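Local coordinates for protein potential RNA-dependent RNA polymerase (Human picobirnavirus, PDB 5I62) that catalyses RNA-templated RNA synthesis from ribonucleoside triphosphates, probably serving both transcription and genome replication in a small double-stranded RNA virus, at residues Met66-Glu69 / Asp70-Lys74; Glu87-Ser90 / Asp91-Ser94; Gly229-Pro232 / Ala233-Ser236; Glu371-Met374 / Gln375-Arg379; Leu382-Leu386 / Glu387-Val391. One frame throughout, in Å; residues are numbered along the deposited sequence.

Contact 1 of 5, residues Met66-Glu69 / Asp70-Lys74; sequences MEFE and DDLRK
Phe68 and Leu72 meet one turn apart on helix 63-73, an ordinary alpha-helix whose i to i+4 backbone bonds tie Met66-Glu69 to Asp70-Arg73. The tightest side-chain packing across the contact is theirs. Leu72 reaches over one face of the phenyl ring with a single methyl, CD1, which stands 4.0 Å from the ring centroid and 28° off the normal, a CH-pi contact. It leans toward the far end of the ring, so that the closest ring atom is Phe68 CZ, 3.6 Å from Leu72 CD1. The phenylalanine torsion sets this up: its CG lies opposite the backbone N (chi1 165°), leaving the ring beside the carbonyl carbon and alongside the next turn. Ser418, in a loop, touches both side chains. Glu69 is buried too, but its carboxylate belongs to outside partners: OE1 is bonded to Ser418 OG and Met420 N, OE2 to His457 NE2 and Thr419 OG1, which should hold the group firmly against rotation.

The opposite character shows at Glu67 and Asp71, which are exposed and whose link across the contact is the backbone bond Asp71 N to Glu67 O at 2.8 Å. Between the two sides, the approach of Met66 to Asp70 is loose, SD standing 4.1 Å from Asp70 OD1, although Met66 itself is buried against Tyr52 and Ile58; Asp70 OD1 bonds Tyr52 OH of helix 44-55. Arg73 sends NH2 to a salt bridge with Asp49 of the same helix. Asp70 N gives the straightest of the four backbone bonds, 2.8 Å to Met66 O at 169°.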
loop_
_atom_site.group_PDB
_atom_site.type_symbol
_atom_site.label_atom_id
_atom_site.label_comp_id
_atom_site.label_asym_id
_atom_site.label_seq_id
_atom_site.Cartn_x
_atom_site.Cartn_y
_atom_site.Cartn_z
ATOM N N MET A 66 -10.252 22.396 -4.331
ATOM C CA MET A 66 -9.422 23.251 -3.488
ATOM C C MET A 66 -9.407 22.754 -2.046
ATOM O O MET A 66 -8.356 22.763 -1.394
ATOM C CB MET A 66 -9.912 24.699 -3.561
ATOM C CG MET A 66 -9.049 25.723 -2.806
ATOM S SD MET A 66 -7.320 25.814 -3.366
ATOM C CE MET A 66 -7.544 25.948 -5.105
ATOM N N GLU A 67 -10.562 22.317 -1.530
ATOM C CA GLU A 67 -10.596 21.742 -0.184
ATOM C C GLU A 67 -9.710 20.513 -0.088
ATOM O O GLU A 67 -9.020 20.317 0.916
ATOM C CB GLU A 67 -12.014 21.354 0.213
ATOM C CG GLU A 67 -12.951 22.497 0.440
ATOM C CD GLU A 67 -14.386 22.118 0.077
ATOM O OE1 GLU A 67 -15.120 22.979 -0.466
ATOM O OE2 GLU A 67 -14.765 20.941 0.299
ATOM N N PHE A 68 -9.766 19.653 -1.105
ATOM C CA PHE A 68 -8.926 18.459 -1.171
ATOM C C PHE A 68 -7.451 18.836 -1.157
ATOM O O PHE A 68 -6.661 18.272 -0.395
ATOM C CB PHE A 68 -9.315 17.688 -2.431
ATOM C CG PHE A 68 -8.345 16.614 -2.867
ATOM C CD1 PHE A 68 -8.378 15.351 -2.304
ATOM C CD2 PHE A 68 -7.478 16.847 -3.922
ATOM C CE1 PHE A 68 -7.522 14.349 -2.754
ATOM C CE2 PHE A 68 -6.623 15.850 -4.373
ATOM C CZ PHE A 68 -6.655 14.593 -3.781
ATOM N N GLU A 69 -7.077 19.824 -1.971
ATOM C CA GLU A 69 -5.703 20.306 -2.011
ATOM C C GLU A 69 -5.280 20.910 -0.672
ATOM O O GLU A 69 -4.178 20.633 -0.181
ATOM C CB GLU A 69 -5.553 21.334 -3.131
ATOM C CG GLU A 69 -5.588 20.762 -4.548
ATOM C CD GLU A 69 -4.194 20.418 -5.063
ATOM O OE1 GLU A 69 -3.281 20.260 -4.220
ATOM O OE2 GLU A 69 -4.012 20.308 -6.301
ATOM N N ASP A 70 -6.132 21.767 -0.088
ATOM C CA ASP A 70 -5.863 22.354 1.222
ATOM C C ASP A 70 -5.665 21.288 2.290
ATOM O O ASP A 70 -4.776 21.402 3.144
ATOM C CB ASP A 70 -7.008 23.278 1.641
ATOM C CG ASP A 70 -6.928 24.653 1.010
ATOM O OD1 ASP A 70 -5.895 24.971 0.386
ATOM O OD2 ASP A 70 -7.902 25.424 1.153
ATOM N N ASP A 71 -6.521 20.263 2.282
ATOM C CA ASP A 71 -6.371 19.147 3.211
ATOM C C ASP A 71 -4.992 18.487 3.091
ATOM O O ASP A 71 -4.317 18.251 4.099
ATOM C CB ASP A 71 -7.479 18.130 2.965
ATOM C CG ASP A 71 -7.376 16.928 3.868
ATOM O OD1 ASP A 71 -7.572 17.067 5.095
ATOM O OD2 ASP A 71 -7.080 15.835 3.349
ATOM N N LEU A 72 -4.567 18.154 1.866
ATOM C CA LEU A 72 -3.301 17.442 1.710
ATOM C C LEU A 72 -2.104 18.367 1.915
ATOM O O LEU A 72 -1.018 17.907 2.292
ATOM C CB LEU A 72 -3.240 16.757 0.346
ATOM C CG LEU A 72 -4.214 15.572 0.237
ATOM C CD1 LEU A 72 -4.209 14.934 -1.130
ATOM C CD2 LEU A 72 -3.847 14.531 1.294
ATOM N N ARG A 73 -2.281 19.665 1.655
ATOM C CA ARG A 73 -1.233 20.635 1.940
ATOM C C ARG A 73 -0.794 20.579 3.401
ATOM O O ARG A 73 0.390 20.770 3.704
ATOM C CB ARG A 73 -1.713 22.039 1.588
ATOM C CG ARG A 73 -0.673 23.095 1.866
ATOM C CD ARG A 73 -1.065 24.443 1.311
ATOM N NE ARG A 73 0.130 25.244 1.068
ATOM C CZ ARG A 73 0.149 26.572 1.017
ATOM N NH1 ARG A 73 -0.971 27.257 1.215
ATOM N NH2 ARG A 73 1.287 27.214 0.786
ATOM N N LYS A 74 -1.729 20.304 4.318
ATOM C CA LYS A 74 -1.395 20.245 5.733
ATOM C C LYS A 74 -0.484 19.070 6.074
ATOM O O LYS A 74 0.105 19.071 7.154
ATOM C CB LYS A 74 -2.661 20.159 6.576
ATOM C CG LYS A 74 -3.654 21.277 6.336
ATOM C CD LYS A 74 -4.900 21.034 7.173
ATOM C CE LYS A 74 -5.858 22.196 7.084
ATOM N NZ LYS A 74 -7.196 21.781 7.596
#

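Contact 2 of 5, residues Glu87-Ser90 / Asp91-Ser94; sequences ERMS and DIDS
The guanidinium of Arg88 and the carboxylate of Asp91 are turned 50° apart, their side chains crossing at about a right angle. Water 2 lies at the edge of the guanidinium, in its plane, accepting from Arg88 NE at 2.8 Å and donating to Asp91 OD2. Directly, Asp91 OD2 meets only the aliphatic part of the arginine side chain, 4.0 Å from Arg88 CB. The charged atoms themselves stay apart, with 4.7 Å between Arg88 NE and Asp91 OD2, so the link is a water bridge. Water 1 donates to the same oxygen, Asp91 OD2, at 2.6 Å and also to Glu87 O, tying the carboxylate back to the chain just before the helix. Arg88 NH2 is bonded to Gly185 O of strand 176-189, which holds the guanidinium from its other end.

A third flat group, the Asp93 carboxylate, comes close to a backbone oxygen: Met89 O is 3.3 Å from both Asp93 OD1 and Asp93 OD2, acceptor pairs and not hydrogen bonds. That placement follows from CG lying beside its own backbone N (chi1 -69°); the carboxylate's polar partner is Arg314, whose NH1 forms a salt bridge with Asp93 OD1.

Arg88 stands just before helix 89-97, and Asp91 and Asp93 lie in its first turns, where Ile92 N donates to Arg88 O. Asp93 N to Met89 O follows at 2.8 Å, and then Ser94 N to Ser90 O. Two acids in the opening turns probably interact favourably with the helix dipole. Ile92 packs against Leu184, Leu306 and Tyr308 of neighbouring strands, and its CD1 lies 4.2 Å from Met89 SD.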
loop_
_atom_site.group_PDB
_atom_site.type_symbol
_atom_site.label_atom_id
_atom_site.label_comp_id
_atom_site.label_asym_id
_atom_site.label_seq_id
_atom_site.Cartn_x
_atom_site.Cartn_y
_atom_site.Cartn_z
ATOM N N GLU A 87 11.272 4.590 20.561
ATOM C CA GLU A 87 10.081 5.423 20.372
ATOM C C GLU A 87 9.062 4.818 19.406
ATOM O O GLU A 87 8.093 5.495 19.046
ATOM C CB GLU A 87 10.485 6.818 19.899
ATOM C CG GLU A 87 11.490 7.501 20.811
ATOM C CD GLU A 87 12.196 8.663 20.127
ATOM O OE1 GLU A 87 13.387 8.912 20.445
ATOM O OE2 GLU A 87 11.575 9.326 19.259
ATOM N N ARG A 88 9.264 3.561 18.997
ATOM C CA ARG A 88 8.390 2.850 18.084
ATOM C C ARG A 88 7.765 1.620 18.728
ATOM O O ARG A 88 7.067 0.875 18.043
ATOM C CB ARG A 88 9.167 2.427 16.824
ATOM C CG ARG A 88 9.685 3.600 15.972
ATOM C CD ARG A 88 10.501 3.128 14.781
ATOM N NE ARG A 88 9.708 2.323 13.860
ATOM C CZ ARG A 88 10.213 1.391 13.054
ATOM N NH1 ARG A 88 11.525 1.142 13.059
ATOM N NH2 ARG A 88 9.413 0.707 12.248
ATOM N N MET A 89 8.017 1.374 20.022
ATOM C CA MET A 89 7.542 0.141 20.646
ATOM C C MET A 89 6.022 0.087 20.704
ATOM O O MET A 89 5.436 -1.002 20.644
ATOM C CB MET A 89 8.122 -0.009 22.052
ATOM C CG MET A 89 9.639 -0.150 22.100
ATOM S SD MET A 89 10.274 -1.563 21.164
ATOM C CE MET A 89 9.322 -2.914 21.860
ATOM N N SER A 90 5.374 1.246 20.856
ATOM C CA SER A 90 3.915 1.303 20.821
ATOM C C SER A 90 3.382 0.941 19.444
ATOM O O SER A 90 2.313 0.328 19.324
ATOM C CB SER A 90 3.431 2.696 21.212
ATOM O OG SER A 90 3.509 2.876 22.609
ATOM N N ASP A 91 4.103 1.346 18.395
ATOM C CA ASP A 91 3.719 0.982 17.038
ATOM C C ASP A 91 3.735 -0.528 16.861
ATOM O O ASP A 91 2.893 -1.080 16.146
ATOM C CB ASP A 91 4.657 1.649 16.036
ATOM C CG ASP A 91 4.609 3.161 16.116
ATOM O OD1 ASP A 91 3.561 3.687 16.555
ATOM O OD2 ASP A 91 5.608 3.817 15.736
ATOM N N ILE A 92 4.693 -1.208 17.501
ATOM C CA ILE A 92 4.747 -2.668 17.459
ATOM C C ILE A 92 3.639 -3.275 18.303
ATOM O O ILE A 92 2.939 -4.186 17.848
ATOM C CB ILE A 92 6.119 -3.182 17.927
ATOM C CG1 ILE A 92 7.251 -2.559 17.118
ATOM C CG2 ILE A 92 6.154 -4.726 17.873
ATOM C CD1 ILE A 92 8.605 -3.037 17.596
ATOM N N ASP A 93 3.517 -2.805 19.556
ATOM C CA ASP A 93 2.463 -3.248 20.464
ATOM C C ASP A 93 1.109 -3.274 19.763
ATOM O O ASP A 93 0.312 -4.197 19.958
ATOM C CB ASP A 93 2.378 -2.326 21.683
ATOM C CG ASP A 93 3.583 -2.441 22.618
ATOM O OD1 ASP A 93 4.347 -3.428 22.516
ATOM O OD2 ASP A 93 3.749 -1.531 23.471
ATOM N N SER A 94 0.833 -2.244 18.957
ATOM C CA SER A 94 -0.465 -2.103 18.294
ATOM C C SER A 94 -0.849 -3.350 17.503
ATOM O O SER A 94 -2.010 -3.770 17.509
ATOM C CB SER A 94 -0.443 -0.878 17.379
ATOM O OG SER A 94 -1.735 -0.610 16.844
HETATM O O HOH W 1 6.624 6.046 16.512
HETATM O O HOH W 2 6.882 2.544 13.772
#

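Contact 3 of 5, residues Gly229-Pro232 / Ala233-Ser236; sequences GLVP and AWVS
Val231 and Pro232 meet Trp234, Val235 and Ser236 in the turn between helices 208-228 and 237-250, and Gly229 starts the chain on its way there. With positive phi, Gly229 is the C-prime residue of a Schellman motif: its N reaches Gln226 O, while Leu230 N goes back to Phe225 O. Val231 comes next and does the packing. Its CG1 lies opposite the backbone N (chi1 177°) and is laid over one face of the indole, 3.7 Å from the centroid of the five-membered ring of Trp234 and only 8° off the normal. The same residue's carbonyl, Val231 O, takes Trp234 N at 2.9 Å. Pro232 ends the segment with an oxygen that serves two donors, Val235 N at 2.8 Å from above the carbonyl plane and Ser236 N at 3.1 Å, nearly along the C=O axis. Ser236 is itself the N-cap of the next helix, its OG bonded to Ala239 N.

The tryptophan is thus held by a methyl on its face and by a hydrogen bond from NE1 to Asn328 OD1, which together should fix the indole's rotation where it packs against Leu357.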
loop_
_atom_site.group_PDB
_atom_site.type_symbol
_atom_site.label_atom_id
_atom_site.label_comp_id
_atom_site.label_asym_id
_atom_site.label_seq_id
_atom_site.Cartn_x
_atom_site.Cartn_y
_atom_site.Cartn_z
ATOM N N GLY A 229 -11.164 -7.800 -13.961
ATOM C CA GLY A 229 -11.472 -6.446 -13.547
ATOM C C GLY A 229 -12.216 -6.331 -12.235
ATOM O O GLY A 229 -12.860 -5.310 -11.997
ATOM N N LEU A 230 -12.118 -7.341 -11.361
ATOM C CA LEU A 230 -12.912 -7.345 -10.130
ATOM C C LEU A 230 -12.447 -6.283 -9.131
ATOM O O LEU A 230 -13.263 -5.723 -8.391
ATOM C CB LEU A 230 -12.875 -8.725 -9.481
ATOM C CG LEU A 230 -13.604 -9.814 -10.263
ATOM C CD1 LEU A 230 -13.253 -11.195 -9.728
ATOM C CD2 LEU A 230 -15.092 -9.561 -10.172
ATOM N N VAL A 231 -11.145 -6.038 -9.053
ATOM C CA VAL A 231 -10.576 -5.003 -8.186
ATOM C C VAL A 231 -9.862 -4.000 -9.077
ATOM O O VAL A 231 -8.692 -4.206 -9.414
ATOM C CB VAL A 231 -9.616 -5.597 -7.146
ATOM C CG1 VAL A 231 -8.975 -4.484 -6.280
ATOM C CG2 VAL A 231 -10.331 -6.619 -6.283
ATOM N N PRO A 232 -10.526 -2.918 -9.492
ATOM C CA PRO A 232 -9.918 -2.021 -10.489
ATOM C C PRO A 232 -8.571 -1.445 -10.061
ATOM O O PRO A 232 -7.710 -1.254 -10.920
ATOM C CB PRO A 232 -10.971 -0.914 -10.663
ATOM C CG PRO A 232 -12.294 -1.597 -10.325
ATOM C CD PRO A 232 -11.929 -2.561 -9.185
ATOM N N ALA A 233 -8.363 -1.180 -8.764
ATOM C CA ALA A 233 -7.088 -0.622 -8.312
ATOM C C ALA A 233 -5.919 -1.580 -8.539
ATOM O O ALA A 233 -4.766 -1.135 -8.565
ATOM C CB ALA A 233 -7.168 -0.230 -6.840
ATOM N N TRP A 234 -6.186 -2.875 -8.691
ATOM C CA TRP A 234 -5.151 -3.825 -9.082
ATOM C C TRP A 234 -4.835 -3.754 -10.567
ATOM O O TRP A 234 -3.840 -4.339 -11.003
ATOM C CB TRP A 234 -5.560 -5.265 -8.744
ATOM C CG TRP A 234 -5.549 -5.588 -7.287
ATOM C CD1 TRP A 234 -5.091 -4.796 -6.272
ATOM C CD2 TRP A 234 -6.031 -6.789 -6.673
ATOM N NE1 TRP A 234 -5.253 -5.436 -5.063
ATOM C CE2 TRP A 234 -5.830 -6.660 -5.283
ATOM C CE3 TRP A 234 -6.608 -7.958 -7.165
ATOM C CZ2 TRP A 234 -6.198 -7.659 -4.377
ATOM C CZ3 TRP A 234 -6.969 -8.944 -6.271
ATOM C CH2 TRP A 234 -6.766 -8.788 -4.890
ATOM N N VAL A 235 -5.659 -3.075 -11.356
ATOM C CA VAL A 235 -5.422 -3.017 -12.792
ATOM C C VAL A 235 -4.741 -1.698 -13.130
ATOM O O VAL A 235 -3.626 -1.686 -13.654
ATOM C CB VAL A 235 -6.726 -3.198 -13.588
ATOM C CG1 VAL A 235 -6.447 -3.128 -15.100
ATOM C CG2 VAL A 235 -7.385 -4.528 -13.226
ATOM N N SER A 236 -5.402 -0.580 -12.833
ATOM C CA SER A 236 -4.865 0.726 -13.204
ATOM C C SER A 236 -5.736 1.820 -12.615
ATOM O O SER A 236 -6.881 1.582 -12.235
ATOM C CB SER A 236 -4.808 0.891 -14.723
ATOM O OG SER A 236 -6.122 1.042 -15.226
#

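Contact 4 of 5, residues Glu371-Met374 / Gln375-Arg379; sequences EDVM and QSYSR
Met374 O is gripped twice by Ser378: it accepts from Ser378 OG at 2.8 Å and from Ser378 N at 2.9 Å, the two arriving from opposite faces of the carbonyl plane. The hydroxyl can fold back because OG lies beside its own backbone N (chi1 -66°). Next comes Arg379, which grips Ser376 side-on with two nitrogens. NE gives 2.9 Å to Ser376 O, an acceptor lying in the guanidinium plane, and NH2 gives a more tilted bond to Ser376 OG. That NH2 also reaches Ser345 OG, joining this helix end to helix 327-345. Regular backbone bonds continue inward, among them Tyr377 N to Val373 O.

Packing takes over on the buried side, where Val373 and Tyr377 run side by side in the same direction. Val373 CG1 lies over one face of the phenol, 3.6 Å from the ring centroid and 17° off the normal, shifted so that Tyr377 CZ is nearest at 3.5 Å. Both residues also rest on Thr260 of strand 257-261. A helix laid against the palm sheet in this way, just after the motif C hairpin, is typical of motif D in RNA-dependent RNA polymerases.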
loop_
_atom_site.group_PDB
_atom_site.type_symbol
_atom_site.label_atom_id
_atom_site.label_comp_id
_atom_site.label_asym_id
_atom_site.label_seq_id
_atom_site.Cartn_x
_atom_site.Cartn_y
_atom_site.Cartn_z
ATOM N N GLU A 371 -22.206 7.213 9.349
ATOM C CA GLU A 371 -22.237 6.646 10.688
ATOM C C GLU A 371 -22.840 5.240 10.676
ATOM O O GLU A 371 -22.466 4.393 11.496
ATOM C CB GLU A 371 -22.981 7.585 11.632
ATOM C CG GLU A 371 -24.437 7.713 11.279
ATOM C CD GLU A 371 -24.716 8.753 10.180
ATOM O OE1 GLU A 371 -23.730 9.362 9.653
ATOM O OE2 GLU A 371 -25.898 8.958 9.801
ATOM N N ASP A 372 -23.766 4.961 9.748
ATOM C CA ASP A 372 -24.223 3.580 9.590
ATOM C C ASP A 372 -23.086 2.670 9.127
ATOM O O ASP A 372 -22.928 1.551 9.633
ATOM C CB ASP A 372 -25.371 3.490 8.593
ATOM C CG ASP A 372 -26.689 3.989 9.163
ATOM O OD1 ASP A 372 -26.758 4.268 10.380
ATOM O OD2 ASP A 372 -27.661 4.078 8.387
ATOM N N VAL A 373 -22.337 3.101 8.113
ATOM C CA VAL A 373 -21.207 2.298 7.645
ATOM C C VAL A 373 -20.229 2.082 8.786
ATOM O O VAL A 373 -19.769 0.957 9.036
ATOM C CB VAL A 373 -20.529 2.977 6.436
ATOM C CG1 VAL A 373 -19.196 2.297 6.110
ATOM C CG2 VAL A 373 -21.433 2.949 5.222
ATOM N N MET A 374 -19.929 3.152 9.523
ATOM C CA MET A 374 -18.969 3.052 10.617
ATOM C C MET A 374 -19.429 2.042 11.665
ATOM O O MET A 374 -18.637 1.213 12.133
ATOM C CB MET A 374 -18.755 4.423 11.250
ATOM C CG MET A 374 -17.366 4.606 11.828
ATOM S SD MET A 374 -17.267 5.922 13.057
ATOM C CE MET A 374 -18.494 5.325 14.221
ATOM N N GLN A 375 -20.709 2.100 12.045
ATOM C CA GLN A 375 -21.256 1.148 13.009
ATOM C C GLN A 375 -21.187 -0.278 12.480
ATOM O O GLN A 375 -20.870 -1.214 13.232
ATOM C CB GLN A 375 -22.710 1.507 13.349
ATOM C CG GLN A 375 -22.873 2.585 14.415
ATOM C CD GLN A 375 -24.308 3.088 14.523
ATOM O OE1 GLN A 375 -25.270 2.326 14.329
ATOM N NE2 GLN A 375 -24.462 4.378 14.844
ATOM N N SER A 376 -21.511 -0.469 11.198
ATOM C CA SER A 376 -21.537 -1.816 10.639
ATOM C C SER A 376 -20.139 -2.414 10.554
ATOM O O SER A 376 -19.965 -3.620 10.762
ATOM C CB SER A 376 -22.192 -1.805 9.256
ATOM O OG SER A 376 -22.305 -3.119 8.730
ATOM N N TYR A 377 -19.139 -1.591 10.224
ATOM C CA TYR A 377 -17.761 -2.075 10.130
ATOM C C TYR A 377 -17.149 -2.291 11.515
ATOM O O TYR A 377 -16.509 -3.317 11.771
ATOM C CB TYR A 377 -16.896 -1.076 9.368
ATOM C CG TYR A 377 -17.100 -0.900 7.880
ATOM C CD1 TYR A 377 -18.187 -1.450 7.204
ATOM C CD2 TYR A 377 -16.190 -0.150 7.152
ATOM C CE1 TYR A 377 -18.357 -1.246 5.837
ATOM C CE2 TYR A 377 -16.336 0.047 5.799
ATOM C CZ TYR A 377 -17.418 -0.501 5.142
ATOM O OH TYR A 377 -17.533 -0.283 3.785
ATOM N N SER A 378 -17.300 -1.302 12.408
ATOM C CA SER A 378 -16.523 -1.257 13.646
ATOM C C SER A 378 -16.872 -2.396 14.595
ATOM O O SER A 378 -16.031 -2.809 15.403
ATOM C CB SER A 378 -16.724 0.081 14.345
ATOM O OG SER A 378 -16.176 1.127 13.567
ATOM N N ARG A 379 -18.095 -2.913 14.522
ATOM C CA ARG A 379 -18.503 -3.998 15.407
ATOM C C ARG A 379 -17.643 -5.246 15.237
ATOM O O ARG A 379 -17.659 -6.123 16.102
ATOM C CB ARG A 379 -19.971 -4.345 15.166
ATOM C CG ARG A 379 -20.221 -4.848 13.772
ATOM C CD ARG A 379 -21.700 -5.097 13.534
ATOM N NE ARG A 379 -22.064 -5.022 12.122
ATOM C CZ ARG A 379 -23.269 -5.344 11.653
ATOM N NH1 ARG A 379 -24.201 -5.775 12.497
ATOM N NH2 ARG A 379 -23.549 -5.231 10.349
#

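Contact 5 of 5, residues Leu382-Leu386 / Glu387-Val391; sequences LDMNL and EKQYV
Gln389 folds back over Met384, Asn385 and Leu386 in the loop after helix 370-378, probably part of polymerase motif D, where a short 3-10 turn leads into strand 390-392. Its CB stands 3.6 Å from Leu386 O, which also accepts from Gln389 N. CG then passes Leu386 CD1 at 4.0 Å, the two side chains crossing at about a right angle. With chi1 at -43° and a second bend at chi2 (-54°), the chain curls so that CD and OE1 come to the Met384 methyl, OE1 lying 3.3 Å from Met384 CE. OE1 also accepts from Asp261 N at the end of strand 257-261. NE2 finishes the curl with a nearly straight bond of 3.1 Å (170°) to Asn385 O. The amide of Gln389 is pinned at both ends, between strand 257-261, probably motif A, and its own turn.

The Asn385 carbonyl is shared: Lys388 N reaches Asn385 O at 2.9 Å from the opposite face of its plane. The terminal atoms of Lys388 are modelled too close to Asn385, and their exact position is doubtful. Asn385 opens the turn from its side chain as well, an Asx turn in which Glu387 N donates to Asn385 OD1 at 3.0 Å from above the amide plane.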
loop_
_atom_site.group_PDB
_atom_site.type_symbol
_atom_site.label_atom_id
_atom_site.label_comp_id
_atom_site.label_asym_id
_atom_site.label_seq_id
_atom_site.Cartn_x
_atom_site.Cartn_y
_atom_site.Cartn_z
ATOM N N LEU A 382 -12.937 -3.261 14.392
ATOM C CA LEU A 382 -12.180 -2.331 13.569
ATOM C C LEU A 382 -12.347 -0.911 14.092
ATOM O O LEU A 382 -13.377 -0.556 14.664
ATOM C CB LEU A 382 -12.614 -2.429 12.106
ATOM C CG LEU A 382 -12.522 -3.871 11.609
ATOM C CD1 LEU A 382 -13.233 -4.023 10.265
ATOM C CD2 LEU A 382 -11.016 -4.291 11.520
ATOM N N ASP A 383 -11.321 -0.100 13.889
ATOM C CA ASP A 383 -11.268 1.250 14.422
ATOM C C ASP A 383 -11.446 2.248 13.291
ATOM O O ASP A 383 -10.790 2.136 12.253
ATOM C CB ASP A 383 -9.947 1.494 15.150
ATOM C CG ASP A 383 -9.997 2.702 16.066
ATOM O OD1 ASP A 383 -11.066 2.964 16.660
ATOM O OD2 ASP A 383 -8.957 3.381 16.200
ATOM N N MET A 384 -12.349 3.205 13.494
ATOM C CA MET A 384 -12.657 4.256 12.538
ATOM C C MET A 384 -13.009 5.512 13.332
ATOM O O MET A 384 -13.671 5.439 14.365
ATOM C CB MET A 384 -13.825 3.882 11.609
ATOM C CG MET A 384 -13.728 2.512 10.926
ATOM S SD MET A 384 -15.221 2.074 9.996
ATOM C CE MET A 384 -15.085 3.108 8.541
ATOM N N ASN A 385 -12.551 6.648 12.848
ATOM C CA ASN A 385 -12.812 7.966 13.427
ATOM C C ASN A 385 -13.836 8.609 12.495
ATOM O O ASN A 385 -13.553 8.864 11.320
ATOM C CB ASN A 385 -11.473 8.714 13.547
ATOM C CG ASN A 385 -11.576 10.185 13.867
ATOM O OD1 ASN A 385 -12.639 10.731 14.129
ATOM N ND2 ASN A 385 -10.421 10.852 13.807
ATOM N N LEU A 386 -15.059 8.773 12.992
ATOM C CA LEU A 386 -16.129 9.315 12.161
ATOM C C LEU A 386 -15.690 10.593 11.450
ATOM O O LEU A 386 -16.114 10.869 10.320
ATOM C CB LEU A 386 -17.362 9.570 13.020
ATOM C CG LEU A 386 -18.585 10.064 12.241
ATOM C CD1 LEU A 386 -18.853 9.186 11.022
ATOM C CD2 LEU A 386 -19.807 10.130 13.131
ATOM N N GLU A 387 -14.801 11.359 12.089
ATOM C CA GLU A 387 -14.384 12.651 11.562
ATOM C C GLU A 387 -13.616 12.508 10.263
ATOM O O GLU A 387 -13.537 13.452 9.471
ATOM C CB GLU A 387 -13.524 13.374 12.594
ATOM C CG GLU A 387 -13.691 14.871 12.583
ATOM C CD GLU A 387 -14.946 15.327 13.309
ATOM O OE1 GLU A 387 -15.872 14.507 13.512
ATOM O OE2 GLU A 387 -15.009 16.517 13.680
ATOM N N LYS A 388 -13.029 11.353 10.030
ATOM C CA LYS A 388 -12.223 11.196 8.840
ATOM C C LYS A 388 -12.976 10.525 7.705
ATOM O O LYS A 388 -12.415 10.385 6.616
ATOM C CB LYS A 388 -10.971 10.409 9.186
ATOM C CG LYS A 388 -11.191 8.946 9.225
ATOM C CD LYS A 388 -10.109 8.350 9.967
ATOM C CE LYS A 388 -10.817 7.633 10.878
ATOM N NZ LYS A 388 -9.914 6.639 11.643
ATOM N N GLN A 389 -14.195 10.053 7.950
ATOM C CA GLN A 389 -15.024 9.619 6.847
ATOM C C GLN A 389 -15.393 10.854 6.035
ATOM O O GLN A 389 -15.416 11.973 6.554
ATOM C CB GLN A 389 -16.272 8.902 7.362
ATOM C CG GLN A 389 -16.021 7.926 8.522
ATOM C CD GLN A 389 -14.952 6.882 8.233
ATOM O OE1 GLN A 389 -15.043 6.132 7.258
ATOM N NE2 GLN A 389 -13.951 6.798 9.111
ATOM N N TYR A 390 -15.645 10.660 4.748
ATOM C CA TYR A 390 -16.033 11.762 3.882
ATOM C C TYR A 390 -17.275 11.373 3.092
ATOM O O TYR A 390 -17.401 10.235 2.634
ATOM C CB TYR A 390 -14.895 12.169 2.921
ATOM C CG TYR A 390 -15.309 13.279 1.973
ATOM C CD1 TYR A 390 -15.354 14.608 2.400
ATOM C CD2 TYR A 390 -15.687 12.998 0.667
ATOM C CE1 TYR A 390 -15.750 15.628 1.539
ATOM C CE2 TYR A 390 -16.076 14.004 -0.201
ATOM C CZ TYR A 390 -16.105 15.317 0.233
ATOM O OH TYR A 390 -16.496 16.312 -0.641
ATOM N N VAL A 391 -18.187 12.332 2.941
ATOM C CA VAL A 391 -19.512 12.106 2.379
ATOM C C VAL A 391 -19.834 13.235 1.406
ATOM O O VAL A 391 -19.582 14.405 1.701
ATOM C CB VAL A 391 -20.557 12.014 3.515
ATOM C CG1 VAL A 391 -21.916 12.117 2.991
ATOM C CG2 VAL A 391 -20.415 10.714 4.280
#

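How the contacts relate
Contacts 4 and 5 form one unit, centres 9 Å apart: Met374 CG packs on Met384 CB at 3.6 Å, and Tyr377 CB on Met384 SD at the same distance, so helix 370-378 lies on the loop that follows it. Both rest on strand 257-261, an interior strand of the palm sheet, probably motif A, which by sequence probably carries a catalytic aspartate at its end; contact 5 bonds there directly. Contact 3 borders the same sheet at strand 355-357, which runs into the Gly-Asp-Asp of motif C. Contact 1 comes within about 5 Å of contact 5 at the nearest atoms without touching. Contact 2 stands across the chain's centre from contact 3, about 33 Å between centres.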